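PDB 6TYJ: hemerythrin HHE cation binding domain protein from Mycobacterium kansasii, which binds zinc and iron ions within a hemerythrin-like helical bundle, its physiological role not being established. Local coordinates for residues L26-I30 with L43-L47. Numbering follows the deposited sequence.
Sequences LGRKI and LFDEL. With ZN (zinc ion), chain E.
The ring of F44 is met at its edge, near its own plane, by I30, whose CD1 comes within 4.4 Å of F44 CD1. The ring itself packs on L87, L90 and L91 of helix 70-91. The other flat group, the carboxylate of E46, has L26 CD2 beside OE1 and a zinc ion bound by OE2 at 2.5 Å. An acidic side chain suits this partly exposed border, where its extended chain brings the carboxylate to the zinc, which also lies against L43 CD2. A water, also 2.5 Å from the zinc, accepts a hydrogen bond from K29 NZ; the bend at chi3 (69°) brings that lysine's amine to the metal-bound water while its aliphatic part passes across L43. Between these polar groups and the ring, the segments 26-30 and 43-47, on helices 12-32 and 38-65, run nearly antiparallel, at 160° with their axes 9.4 Å apart, as parts of consecutive helices of the up-and-down bundle of the hemerythrin fold. Branched aliphatic residues suit this interface because they fill it without needing polar partners. The side chain of L43 sets out toward the opposite helix: its CD1 rests 3.6 Å from K29 O, and its CD2 meets L26. I30 leaves its backbone at a slant, but with CG1 beside the backbone N (chi1 -67°) the chain slides past L43, CG1 to CB 3.6 Å, and sets CD1 3.7 Å from L47 CD2. On the inner side, I30, F44 and L47 all touch W104 of helix 100-121. One turn from I30, L26 lays CD1 over the backbone of L47, 3.9 Å from its CA.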
loop_
_atom_site.group_PDB
_atom_site.type_symbol
_atom_site.label_atom_id
_atom_site.label_comp_id
_atom_site.label_asym_id
_atom_site.label_seq_id
_atom_site.Cartn_x
_atom_site.Cartn_y
_atom_site.Cartn_z
ATOM N N LEU A 26 5.247 1.572 -9.658
ATOM C CA LEU A 26 5.333 0.134 -9.867
ATOM C C LEU A 26 4.136 -0.368 -10.657
ATOM O O LEU A 26 4.291 -1.208 -11.541
ATOM C CB LEU A 26 5.430 -0.599 -8.531
ATOM C CG LEU A 26 6.845 -0.579 -7.952
ATOM C CD1 LEU A 26 6.786 -1.005 -6.476
ATOM C CD2 LEU A 26 7.798 -1.472 -8.716
ATOM N N GLY A 27 2.933 0.128 -10.340
ATOM C CA GLY A 27 1.746 -0.272 -11.086
ATOM C C GLY A 27 1.843 0.064 -12.565
ATOM O O GLY A 27 1.402 -0.714 -13.412
ATOM N N ARG A 28 2.410 1.231 -12.892
ATOM C CA ARG A 28 2.600 1.606 -14.293
ATOM C C ARG A 28 3.639 0.703 -14.966
ATOM O O ARG A 28 3.427 0.236 -16.098
ATOM C CB ARG A 28 2.993 3.090 -14.362
ATOM C CG ARG A 28 3.343 3.613 -15.740
ATOM C CD ARG A 28 3.683 5.108 -15.705
ATOM N NE ARG A 28 4.840 5.429 -14.863
ATOM C CZ ARG A 28 4.774 5.888 -13.609
ATOM N NH1 ARG A 28 3.598 6.090 -13.015
ATOM N NH2 ARG A 28 5.892 6.155 -12.940
ATOM N N LYS A 29 4.748 0.397 -14.272
ATOM C CA LYS A 29 5.759 -0.484 -14.862
ATOM C C LYS A 29 5.202 -1.884 -15.099
ATOM O O LYS A 29 5.480 -2.508 -16.137
ATOM C CB LYS A 29 7.004 -0.553 -13.971
ATOM C CG LYS A 29 7.765 0.738 -13.874
ATOM C CD LYS A 29 9.154 0.508 -13.328
ATOM C CE LYS A 29 10.006 -0.242 -14.337
ATOM N NZ LYS A 29 11.457 -0.101 -14.023
ATOM N N ILE A 30 4.427 -2.396 -14.148
ATOM C CA ILE A 30 3.769 -3.686 -14.336
ATOM C C ILE A 30 2.889 -3.653 -15.571
ATOM O O ILE A 30 2.994 -4.520 -16.448
ATOM C CB ILE A 30 2.969 -4.063 -13.078
ATOM C CG1 ILE A 30 3.953 -4.312 -11.948
ATOM C CG2 ILE A 30 2.096 -5.302 -13.367
ATOM C CD1 ILE A 30 3.287 -4.303 -10.586
ATOM N N LEU A 43 8.340 -7.368 -11.046
ATOM C CA LEU A 43 7.740 -6.101 -10.657
ATOM C C LEU A 43 6.524 -6.319 -9.769
ATOM O O LEU A 43 6.295 -5.559 -8.815
ATOM C CB LEU A 43 7.364 -5.324 -11.925
ATOM C CG LEU A 43 8.513 -4.633 -12.669
ATOM C CD1 LEU A 43 7.923 -4.214 -14.031
ATOM C CD2 LEU A 43 9.083 -3.418 -11.915
ATOM N N PHE A 44 5.735 -7.358 -10.049
ATOM C CA PHE A 44 4.578 -7.623 -9.210
ATOM C C PHE A 44 5.001 -8.006 -7.791
ATOM O O PHE A 44 4.385 -7.543 -6.827
ATOM C CB PHE A 44 3.713 -8.718 -9.819
ATOM C CG PHE A 44 2.455 -8.965 -9.054
ATOM C CD1 PHE A 44 1.491 -7.979 -8.970
ATOM C CD2 PHE A 44 2.227 -10.195 -8.430
ATOM C CE1 PHE A 44 0.312 -8.198 -8.233
ATOM C CE2 PHE A 44 1.039 -10.424 -7.722
ATOM C CZ PHE A 44 0.089 -9.426 -7.638
ATOM N N ASP A 45 6.035 -8.841 -7.643
ATOM C CA ASP A 45 6.562 -9.113 -6.300
ATOM C C ASP A 45 6.998 -7.830 -5.610
ATOM O O ASP A 45 6.815 -7.672 -4.386
ATOM C CB ASP A 45 7.749 -10.058 -6.376
ATOM C CG ASP A 45 7.358 -11.499 -6.614
ATOM O OD1 ASP A 45 6.163 -11.856 -6.509
ATOM O OD2 ASP A 45 8.287 -12.279 -6.893
ATOM N N GLU A 46 7.659 -6.928 -6.353
ATOM C CA GLU A 46 8.111 -5.673 -5.741
ATOM C C GLU A 46 6.927 -4.868 -5.246
ATOM O O GLU A 46 6.970 -4.292 -4.145
ATOM C CB GLU A 46 8.920 -4.855 -6.754
ATOM C CG GLU A 46 10.237 -5.509 -7.134
ATOM C CD GLU A 46 10.956 -4.772 -8.250
ATOM O OE1 GLU A 46 11.129 -3.538 -8.151
ATOM O OE2 GLU A 46 11.350 -5.436 -9.224
ATOM N N LEU A 47 5.836 -4.861 -6.025
ATOM C CA LEU A 47 4.614 -4.173 -5.605
ATOM C C LEU A 47 4.033 -4.794 -4.343
ATOM O O LEU A 47 3.607 -4.069 -3.431
ATOM C CB LEU A 47 3.580 -4.202 -6.739
ATOM C CG LEU A 47 2.196 -3.628 -6.373
ATOM C CD1 LEU A 47 2.302 -2.157 -5.922
ATOM C CD2 LEU A 47 1.257 -3.728 -7.594
HETATM ZN ZN ZN E . 12.401 -3.801 -10.854
HETATM O O HOH W 1 12.757 -1.983 -12.507
#